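Local structure of solute-binding protein (Thermoactinomyces vulgaris, 2ZYO) at residues Phe174-Phe179 against Ala275-Ile279; Phe179-Lys184 against Leu267-Asp271. The protein binds cyclodextrins and maltodextrins such as maltotetraose and probably delivers them to a membrane transporter for uptake. All coordinates share one frame; numbering follows the deposited sequence.

Interaction 1: Phe174-Phe179 against Ala275-Ile279; sequences FYYTYF and AQTFI. With GLC (alpha-D-glucopyranose), chain B; GLC (alpha-D-glucopyranose), chain C.
Phe278, at the start of strand 278-287, lays its ring flat against that of Tyr178 on helix 174-183. The centroids are 3.9 Å apart and the planes differ by 12°, which defines a face-to-face stack; its closest pair is Tyr178 CD1 and Phe278 CZ at 3.4 Å. The edge of the same Phe278 ring turns toward the face of Phe174, one helical turn earlier, with the planes at 78°, an offset edge-to-face pair that completes a three-ring aromatic cluster. Both helix rings reach the strand because CG stands anti to the backbone N in each, chi1 being 179° in Tyr178.

Tyr175 joins the cluster to the sugar. Its CD1 packs against Phe278 CD2, while one face of the ring carries the chain B glucose, whose C4 lies over the ring centre. Tyr175 CB also approaches O5 of the chain C glucose at 3.4 Å, and Tyr176 lines the same pocket beside C6 of the chain B unit.

Polar atoms of the two segments are joined through three waters. One molecule donates to Tyr175 O (2.7 Å) and accepts from Phe278 N; a second donates to Phe278 O and is weakly bonded to Tyr175 OH; a third links Phe179 O to Gln276 N. Gln276 O has no conventional partner and meets Phe179 CA at 3.2 Å in a CA-H...O contact.

Farther out, Phe174 N is bonded to Asn364 OD1 and Thr277 OG1 to Ser130 OG, while Trp360 packs on both Phe174 and Tyr175. The chemistry is that of an aromatic sugar platform: Tyr175 offers an apolar face to the glucose, and behind it the stacked rings and bridging waters join the helix to the strand.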
ATOM      1  N   PHE A 174      -0.143  12.562   4.388  1.00  8.99           N
ATOM      2  CA  PHE A 174       0.321  12.526   2.995  1.00  8.98           C
ATOM      3  C   PHE A 174       0.011  11.214   2.276  1.00  9.25           C
ATOM      4  O   PHE A 174      -0.183  11.202   1.057  1.00  9.04           O
ATOM      5  CB  PHE A 174       1.821  12.834   2.935  1.00  9.36           C
ATOM      6  CG  PHE A 174       2.395  12.866   1.540  1.00  9.53           C
ATOM      7  CD1 PHE A 174       1.970  13.812   0.611  1.00 10.03           C
ATOM      8  CD2 PHE A 174       3.386  11.961   1.167  1.00 10.64           C
ATOM      9  CE1 PHE A 174       2.512  13.849  -0.672  1.00  9.38           C
ATOM     10  CE2 PHE A 174       3.936  11.992  -0.114  1.00  9.50           C
ATOM     11  CZ  PHE A 174       3.496  12.937  -1.034  1.00 10.43           C
ATOM     12  N   TYR A 175      -0.039  10.110   3.019  1.00  9.67           N
ATOM     13  CA  TYR A 175      -0.432   8.840   2.417  1.00  9.11           C
ATOM     14  C   TYR A 175      -1.802   8.962   1.736  1.00  8.28           C
ATOM     15  O   TYR A 175      -2.017   8.429   0.641  1.00 10.07           O
ATOM     16  CB  TYR A 175      -0.440   7.694   3.444  1.00  8.37           C
ATOM     17  CG  TYR A 175      -0.942   6.410   2.825  1.00  8.93           C
ATOM     18  CD1 TYR A 175      -0.088   5.594   2.085  1.00 10.52           C
ATOM     19  CD2 TYR A 175      -2.284   6.040   2.932  1.00  8.99           C
ATOM     20  CE1 TYR A 175      -0.552   4.428   1.483  1.00 10.93           C
ATOM     21  CE2 TYR A 175      -2.759   4.878   2.334  1.00  9.29           C
ATOM     22  CZ  TYR A 175      -1.886   4.080   1.610  1.00 10.16           C
ATOM     23  OH  TYR A 175      -2.356   2.934   1.015  1.00 11.19           O
ATOM     24  N   TYR A 176      -2.715   9.675   2.390  1.00  9.20           N
ATOM     25  CA  TYR A 176      -4.086   9.815   1.913  1.00  8.43           C
ATOM     26  C   TYR A 176      -4.242  10.939   0.896  1.00  7.95           C
ATOM     27  O   TYR A 176      -5.016  10.819  -0.058  1.00  8.79           O
ATOM     28  CB  TYR A 176      -5.042  10.017   3.096  1.00  9.13           C
ATOM     29  CG  TYR A 176      -5.146   8.796   3.983  1.00  9.92           C
ATOM     30  CD1 TYR A 176      -6.134   7.836   3.765  1.00 10.02           C
ATOM     31  CD2 TYR A 176      -4.244   8.587   5.030  1.00  9.20           C
ATOM     32  CE1 TYR A 176      -6.228   6.704   4.567  1.00 10.19           C
ATOM     33  CE2 TYR A 176      -4.330   7.454   5.839  1.00 10.43           C
ATOM     34  CZ  TYR A 176      -5.328   6.520   5.603  1.00 12.25           C
ATOM     35  OH  TYR A 176      -5.427   5.398   6.395  1.00 13.40           O
ATOM     36  N   THR A 177      -3.491  12.020   1.092  1.00  7.12           N
ATOM     37  CA  THR A 177      -3.612  13.205   0.246  1.00  7.81           C
ATOM     38  C   THR A 177      -2.738  13.141  -0.999  1.00  7.84           C
ATOM     39  O   THR A 177      -2.770  14.056  -1.823  1.00  7.93           O
ATOM     40  CB  THR A 177      -3.251  14.484   1.017  1.00  7.18           C
ATOM     41  OG1 THR A 177      -1.884  14.411   1.433  1.00  8.44           O
ATOM     42  CG2 THR A 177      -4.144  14.650   2.229  1.00  8.06           C
ATOM     43  N   TYR A 178      -1.966  12.065  -1.146  1.00  7.95           N
ATOM     44  CA  TYR A 178      -1.072  11.933  -2.298  1.00  8.56           C
ATOM     45  C   TYR A 178      -1.754  12.241  -3.631  1.00  8.89           C
ATOM     46  O   TYR A 178      -1.172  12.925  -4.478  1.00  8.41           O
ATOM     47  CB  TYR A 178      -0.415  10.553  -2.352  1.00  9.18           C
ATOM     48  CG  TYR A 178       0.487  10.386  -3.556  1.00  9.96           C
ATOM     49  CD1 TYR A 178       1.679  11.102  -3.659  1.00 11.83           C
ATOM     50  CD2 TYR A 178       0.140   9.529  -4.598  1.00 12.00           C
ATOM     51  CE1 TYR A 178       2.509  10.961  -4.763  1.00 11.26           C
ATOM     52  CE2 TYR A 178       0.963   9.384  -5.709  1.00 12.42           C
ATOM     53  CZ  TYR A 178       2.145  10.103  -5.782  1.00 13.57           C
ATOM     54  OH  TYR A 178       2.974   9.966  -6.876  1.00 17.05           O
ATOM     55  N   PHE A 179      -2.985  11.756  -3.812  1.00  8.24           N
ATOM     56  CA  PHE A 179      -3.696  11.957  -5.079  1.00  7.91           C
ATOM     57  C   PHE A 179      -3.843  13.433  -5.443  1.00  8.37           C
ATOM     58  O   PHE A 179      -3.832  13.784  -6.621  1.00  9.10           O
ATOM     59  CB  PHE A 179      -5.045  11.215  -5.111  1.00  8.77           C
ATOM     60  CG  PHE A 179      -6.168  11.924  -4.396  1.00  9.79           C
ATOM     61  CD1 PHE A 179      -7.084  12.694  -5.108  1.00 10.04           C
ATOM     62  CD2 PHE A 179      -6.325  11.801  -3.018  1.00 10.09           C
ATOM     63  CE1 PHE A 179      -8.134  13.345  -4.457  1.00 10.57           C
ATOM     64  CE2 PHE A 179      -7.370  12.449  -2.354  1.00 10.27           C
ATOM     65  CZ  PHE A 179      -8.279  13.222  -3.076  1.00 10.92           C
ATOM     66  N   ALA A 275      -7.626   9.688 -10.803  1.00 13.53           N
ATOM     67  CA  ALA A 275      -6.882   9.958  -9.579  1.00 12.80           C
ATOM     68  C   ALA A 275      -5.768   8.929  -9.415  1.00 12.92           C
ATOM     69  O   ALA A 275      -5.955   7.742  -9.704  1.00 14.53           O
ATOM     70  CB  ALA A 275      -7.804   9.948  -8.370  1.00 12.58           C
ATOM     71  N   GLN A 276      -4.607   9.402  -8.969  1.00 11.60           N
ATOM     72  CA  GLN A 276      -3.442   8.551  -8.765  1.00 12.93           C
ATOM     73  C   GLN A 276      -3.159   8.415  -7.281  1.00 11.86           C
ATOM     74  O   GLN A 276      -2.740   9.371  -6.626  1.00 13.35           O
ATOM     75  CB  GLN A 276      -2.213   9.128  -9.463  1.00 15.38           C
ATOM     76  CG  GLN A 276      -2.325   9.252 -10.963  1.00 21.25           C
ATOM     77  CD  GLN A 276      -1.098   9.900 -11.569  1.00 23.58           C
ATOM     78  OE1 GLN A 276      -0.030   9.284 -11.649  1.00 25.24           O
ATOM     79  NE2 GLN A 276      -1.240  11.150 -11.999  1.00 23.76           N
ATOM     80  N   THR A 277      -3.388   7.216  -6.761  1.00 11.24           N
ATOM     81  CA  THR A 277      -3.144   6.922  -5.357  1.00 10.58           C
ATOM     82  C   THR A 277      -1.855   6.126  -5.211  1.00 10.48           C
ATOM     83  O   THR A 277      -1.334   5.585  -6.189  1.00 10.50           O
ATOM     84  CB  THR A 277      -4.297   6.097  -4.765  1.00 10.70           C
ATOM     85  OG1 THR A 277      -4.552   4.966  -5.608  1.00 11.66           O
ATOM     86  CG2 THR A 277      -5.558   6.932  -4.668  1.00 11.31           C
ATOM     87  N   PHE A 278      -1.335   6.068  -3.990  1.00 10.06           N
ATOM     88  CA  PHE A 278      -0.286   5.113  -3.671  1.00 10.05           C
ATOM     89  C   PHE A 278      -0.878   3.709  -3.695  1.00 10.59           C
ATOM     90  O   PHE A 278      -2.029   3.501  -3.303  1.00 11.23           O
ATOM     91  CB  PHE A 278       0.288   5.374  -2.278  1.00  9.40           C
ATOM     92  CG  PHE A 278       1.299   6.486  -2.218  1.00  8.22           C
ATOM     93  CD1 PHE A 278       2.313   6.591  -3.169  1.00  8.82           C
ATOM     94  CD2 PHE A 278       1.263   7.405  -1.173  1.00  8.25           C
ATOM     95  CE1 PHE A 278       3.260   7.613  -3.092  1.00 10.52           C
ATOM     96  CE2 PHE A 278       2.206   8.428  -1.089  1.00  9.60           C
ATOM     97  CZ  PHE A 278       3.205   8.529  -2.047  1.00  9.43           C
ATOM     98  N   ILE A 279      -0.093   2.746  -4.164  1.00  9.04           N
ATOM     99  CA  ILE A 279      -0.433   1.344  -3.957  1.00  9.77           C
ATOM    100  C   ILE A 279       0.625   0.688  -3.071  1.00  9.71           C
ATOM    101  O   ILE A 279       1.803   1.051  -3.121  1.00 10.27           O
ATOM    102  CB  ILE A 279      -0.633   0.558  -5.283  1.00 10.55           C
ATOM    103  CG1 ILE A 279       0.639   0.573  -6.136  1.00 12.82           C
ATOM    104  CG2 ILE A 279      -1.824   1.120  -6.066  1.00 14.37           C
ATOM    105  CD1 ILE A 279       0.774  -0.617  -7.066  1.00 17.40           C
TER
HETATM  106  C1  GLC B   1      -2.724   2.109   5.900  1.00 42.34           C
HETATM  107  C2  GLC B   1      -1.524   1.523   5.112  1.00 42.88           C
HETATM  108  C3  GLC B   1      -0.173   2.151   5.513  1.00 43.19           C
HETATM  109  C4  GLC B   1      -0.272   3.672   5.631  1.00 43.64           C
HETATM  110  C5  GLC B   1      -1.454   4.046   6.522  1.00 42.91           C
HETATM  111  C6  GLC B   1      -1.627   5.549   6.688  1.00 42.88           C
HETATM  112  O1  GLC B   1      -2.766   1.632   7.199  1.00 41.75           O
HETATM  113  O2  GLC B   1      -1.464   0.109   5.289  1.00 42.91           O
HETATM  114  O3  GLC B   1       0.808   1.828   4.537  1.00 43.54           O
HETATM  115  O4  GLC B   1       0.946   4.189   6.199  1.00 45.77           O
HETATM  116  O5  GLC B   1      -2.671   3.543   5.940  1.00 42.49           O
HETATM  117  O6  GLC B   1      -1.086   6.002   7.920  1.00 41.02           O
HETATM  118  C1  GLC C   2       1.786   4.863   5.304  1.00 46.39           C
HETATM  119  C2  GLC C   2       3.205   4.300   5.402  1.00 46.53           C
HETATM  120  C3  GLC C   2       3.814   4.654   6.756  1.00 46.74           C
HETATM  121  C4  GLC C   2       3.767   6.168   6.977  1.00 46.93           C
HETATM  122  C5  GLC C   2       2.330   6.676   6.810  1.00 46.61           C
HETATM  123  C6  GLC C   2       2.233   8.186   6.884  1.00 46.31           C
HETATM  124  O2  GLC C   2       3.171   2.891   5.247  1.00 46.51           O
HETATM  125  O3  GLC C   2       5.157   4.198   6.813  1.00 47.80           O
HETATM  126  O4  GLC C   2       4.234   6.476   8.283  1.00 47.23           O
HETATM  127  O5  GLC C   2       1.799   6.273   5.526  1.00 46.58           O
HETATM  128  O6  GLC C   2       1.351   8.590   7.919  1.00 46.84           O
HETATM  129  O   HOH W   1      -2.689   7.003  -1.558  1.00  9.24           O
HETATM  130  O   HOH W   2      -3.516   4.368  -1.361  1.00  9.24           O
HETATM  131  O   HOH W   3      -4.402  12.150  -8.675  1.00  8.78           O

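Interaction 2: Phe179-Lys184 against Leu267-Asp271; sequences FLFAAK and LPKID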
ATOM      1  N   PHE A 179      -2.985  11.756  -3.812  1.00  8.24           N
ATOM      2  CA  PHE A 179      -3.696  11.957  -5.079  1.00  7.91           C
ATOM      3  C   PHE A 179      -3.843  13.433  -5.443  1.00  8.37           C
ATOM      4  O   PHE A 179      -3.832  13.784  -6.621  1.00  9.10           O
ATOM      5  CB  PHE A 179      -5.045  11.215  -5.111  1.00  8.77           C
ATOM      6  CG  PHE A 179      -6.168  11.924  -4.396  1.00  9.79           C
ATOM      7  CD1 PHE A 179      -7.084  12.694  -5.108  1.00 10.04           C
ATOM      8  CD2 PHE A 179      -6.325  11.801  -3.018  1.00 10.09           C
ATOM      9  CE1 PHE A 179      -8.134  13.345  -4.457  1.00 10.57           C
ATOM     10  CE2 PHE A 179      -7.370  12.449  -2.354  1.00 10.27           C
ATOM     11  CZ  PHE A 179      -8.279  13.222  -3.076  1.00 10.92           C
ATOM     12  N   LEU A 180      -3.956  14.288  -4.426  1.00  8.00           N
ATOM     13  CA  LEU A 180      -4.046  15.735  -4.641  1.00  8.37           C
ATOM     14  C   LEU A 180      -2.735  16.309  -5.170  1.00  8.91           C
ATOM     15  O   LEU A 180      -2.743  17.214  -6.005  1.00 10.13           O
ATOM     16  CB  LEU A 180      -4.466  16.457  -3.357  1.00  8.55           C
ATOM     17  CG  LEU A 180      -5.855  16.128  -2.795  1.00  8.61           C
ATOM     18  CD1 LEU A 180      -6.029  16.690  -1.389  1.00  9.63           C
ATOM     19  CD2 LEU A 180      -6.958  16.637  -3.714  1.00  9.15           C
ATOM     20  N   PHE A 181      -1.614  15.783  -4.680  1.00  7.73           N
ATOM     21  CA  PHE A 181      -0.293  16.198  -5.147  1.00  7.95           C
ATOM     22  C   PHE A 181      -0.003  15.645  -6.540  1.00  8.39           C
ATOM     23  O   PHE A 181       0.457  16.375  -7.420  1.00  8.49           O
ATOM     24  CB  PHE A 181       0.788  15.772  -4.149  1.00  8.13           C
ATOM     25  CG  PHE A 181       0.753  16.546  -2.858  1.00  8.49           C
ATOM     26  CD1 PHE A 181       1.588  17.639  -2.671  1.00  8.98           C
ATOM     27  CD2 PHE A 181      -0.119  16.185  -1.835  1.00  8.70           C
ATOM     28  CE1 PHE A 181       1.564  18.363  -1.479  1.00  9.25           C
ATOM     29  CE2 PHE A 181      -0.157  16.905  -0.636  1.00  8.41           C
ATOM     30  CZ  PHE A 181       0.687  17.994  -0.459  1.00  7.87           C
ATOM     31  N   ALA A 182      -0.297  14.361  -6.740  1.00  8.34           N
ATOM     32  CA  ALA A 182      -0.108  13.710  -8.038  1.00  8.69           C
ATOM     33  C   ALA A 182      -0.924  14.381  -9.144  1.00  9.19           C
ATOM     34  O   ALA A 182      -0.458  14.499 -10.279  1.00 11.06           O
ATOM     35  CB  ALA A 182      -0.449  12.232  -7.946  1.00  9.14           C
ATOM     36  N   ALA A 183      -2.134  14.829  -8.802  1.00  8.77           N
ATOM     37  CA  ALA A 183      -3.013  15.533  -9.741  1.00  8.47           C
ATOM     38  C   ALA A 183      -2.355  16.784 -10.319  1.00  9.76           C
ATOM     39  O   ALA A 183      -2.596  17.146 -11.470  1.00 11.96           O
ATOM     40  CB  ALA A 183      -4.324  15.899  -9.064  1.00  8.81           C
ATOM     41  N   LYS A 184      -1.522  17.437  -9.511  1.00 10.48           N
ATOM     42  CA  LYS A 184      -0.859  18.673  -9.920  1.00 10.52           C
ATOM     43  C   LYS A 184       0.472  18.412 -10.627  1.00 11.94           C
ATOM     44  O   LYS A 184       1.092  19.342 -11.147  1.00 13.75           O
ATOM     45  CB  LYS A 184      -0.650  19.597  -8.714  1.00 10.21           C
ATOM     46  CG  LYS A 184      -1.881  19.775  -7.828  1.00  9.97           C
ATOM     47  CD  LYS A 184      -3.105  20.237  -8.611  1.00  9.98           C
ATOM     48  CE  LYS A 184      -4.351  20.172  -7.752  1.00 11.17           C
ATOM     49  NZ  LYS A 184      -5.562  20.637  -8.489  1.00 11.47           N
ATOM     50  N   LEU A 267     -11.703   6.934  -6.707  1.00 10.36           N
ATOM     51  CA  LEU A 267     -11.780   8.373  -6.486  1.00 10.78           C
ATOM     52  C   LEU A 267     -12.234   9.065  -7.767  1.00 11.73           C
ATOM     53  O   LEU A 267     -11.850   8.647  -8.866  1.00 11.79           O
ATOM     54  CB  LEU A 267     -10.431   8.929  -6.027  1.00 10.56           C
ATOM     55  CG  LEU A 267      -9.852   8.399  -4.711  1.00 10.74           C
ATOM     56  CD1 LEU A 267      -8.518   9.064  -4.425  1.00 11.68           C
ATOM     57  CD2 LEU A 267     -10.818   8.607  -3.547  1.00 12.28           C
ATOM     58  N   PRO A 268     -13.081  10.103  -7.633  1.00 12.58           N
ATOM     59  CA  PRO A 268     -13.551  10.869  -8.785  1.00 13.91           C
ATOM     60  C   PRO A 268     -12.395  11.455  -9.588  1.00 14.42           C
ATOM     61  O   PRO A 268     -11.339  11.753  -9.025  1.00 16.98           O
ATOM     62  CB  PRO A 268     -14.370  11.988  -8.138  1.00 13.76           C
ATOM     63  CG  PRO A 268     -14.828  11.419  -6.840  1.00 16.47           C
ATOM     64  CD  PRO A 268     -13.667  10.600  -6.373  1.00 13.69           C
ATOM     65  N   LYS A 269     -12.590  11.608 -10.895  1.00 14.49           N
ATOM     66  CA  LYS A 269     -11.554  12.172 -11.752  1.00 14.21           C
ATOM     67  C   LYS A 269     -11.183  13.577 -11.298  1.00 12.97           C
ATOM     68  O   LYS A 269     -12.050  14.378 -10.941  1.00 12.75           O
ATOM     69  CB  LYS A 269     -11.975  12.149 -13.223  1.00 16.71           C
ATOM     70  CG  LYS A 269     -12.008  10.745 -13.805  1.00 19.34           C
ATOM     71  CD  LYS A 269     -12.233  10.751 -15.305  1.00 23.21           C
ATOM     72  CE  LYS A 269     -12.129   9.337 -15.861  1.00 26.69           C
ATOM     73  NZ  LYS A 269     -12.382   9.295 -17.325  1.00 29.85           N
ATOM     74  N   ILE A 270      -9.882  13.846 -11.285  1.00 12.82           N
ATOM     75  CA  ILE A 270      -9.349  15.111 -10.798  1.00 12.47           C
ATOM     76  C   ILE A 270      -8.457  15.737 -11.864  1.00 12.53           C
ATOM     77  O   ILE A 270      -7.627  15.055 -12.477  1.00 13.00           O
ATOM     78  CB  ILE A 270      -8.595  14.930  -9.446  1.00 11.80           C
ATOM     79  CG1 ILE A 270      -8.087  16.280  -8.915  1.00  9.72           C
ATOM     80  CG2 ILE A 270      -7.474  13.883  -9.570  1.00 12.75           C
ATOM     81  CD1 ILE A 270      -7.681  16.267  -7.446  1.00 13.06           C
ATOM     82  N   ASP A 271      -8.654  17.035 -12.090  1.00 12.17           N
ATOM     83  CA  ASP A 271      -7.949  17.780 -13.133  1.00 14.85           C
ATOM     84  C   ASP A 271      -8.004  17.053 -14.485  1.00 16.98           C
ATOM     85  O   ASP A 271      -7.020  17.001 -15.224  1.00 19.85           O
ATOM     86  CB  ASP A 271      -6.511  18.101 -12.695  1.00 13.53           C
ATOM     87  CG  ASP A 271      -6.465  19.036 -11.493  1.00 13.29           C
ATOM     88  OD1 ASP A 271      -7.123  20.096 -11.534  1.00 14.17           O
ATOM     89  OD2 ASP A 271      -5.775  18.712 -10.505  1.00 14.74           O
TER
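Ile270 and Leu267, in the loop between strands 262-265 and 278-287 of the periplasmic-binding-protein fold, pack their methyl groups on helix 174-183. Leu267 CD1 sits over one face of the Phe179 ring, 3.8 Å from its centroid and 16° off the normal, a CH-pi contact; Leu180 CG covers the opposite face. Ile270 CD1 touches both Leu180 CD2 and Ala183 CB, the latter 3.7 Å away. With CG1 anti to the backbone N (chi1 -178°), the isoleucine chain extends toward the helix.

The charged groups lie toward the more exposed end of this contact. Lys184 NZ donates to Asp271 OD2 in a salt bridge, meeting the syn lone pair on the side of OD1, and forms a second salt bridge with Glu214 OE2 of helix 206-220. Two carboxylates thus share one ammonium group, which probably stabilises its positive charge. Leu267 N is satisfied by Gln343 OE1.

Along the 179-184 backbone, Ala183 N donates to Phe179 O and Lys184 N to Phe181 O, the latter at 3.1 Å. The Lys184 chain bends at chi2 (-54°), and its NZ ends 2.8 Å from Asp271 OD2.

Both contacts use helix 174-183, with Phe179 common to them, and their centres lie 8 Å apart. Interaction 1 takes the first half of the helix against the loop and strand at 275-279; interaction 2 takes its later part and Lys184 against 267-271. Along the chain the order is 174-179, 179-184, 267-271, 275-279, so interaction 2 is nested inside interaction 1. They also touch directly: Thr277 CG2 lies 3.7 Å from Leu267 CD1, and Phe174 packs edge-to-face with Phe181. One helix therefore connects the glucose-facing end, at interaction 1, with the connection between strands 262-265 and 278-287, both members of the mixed sheet.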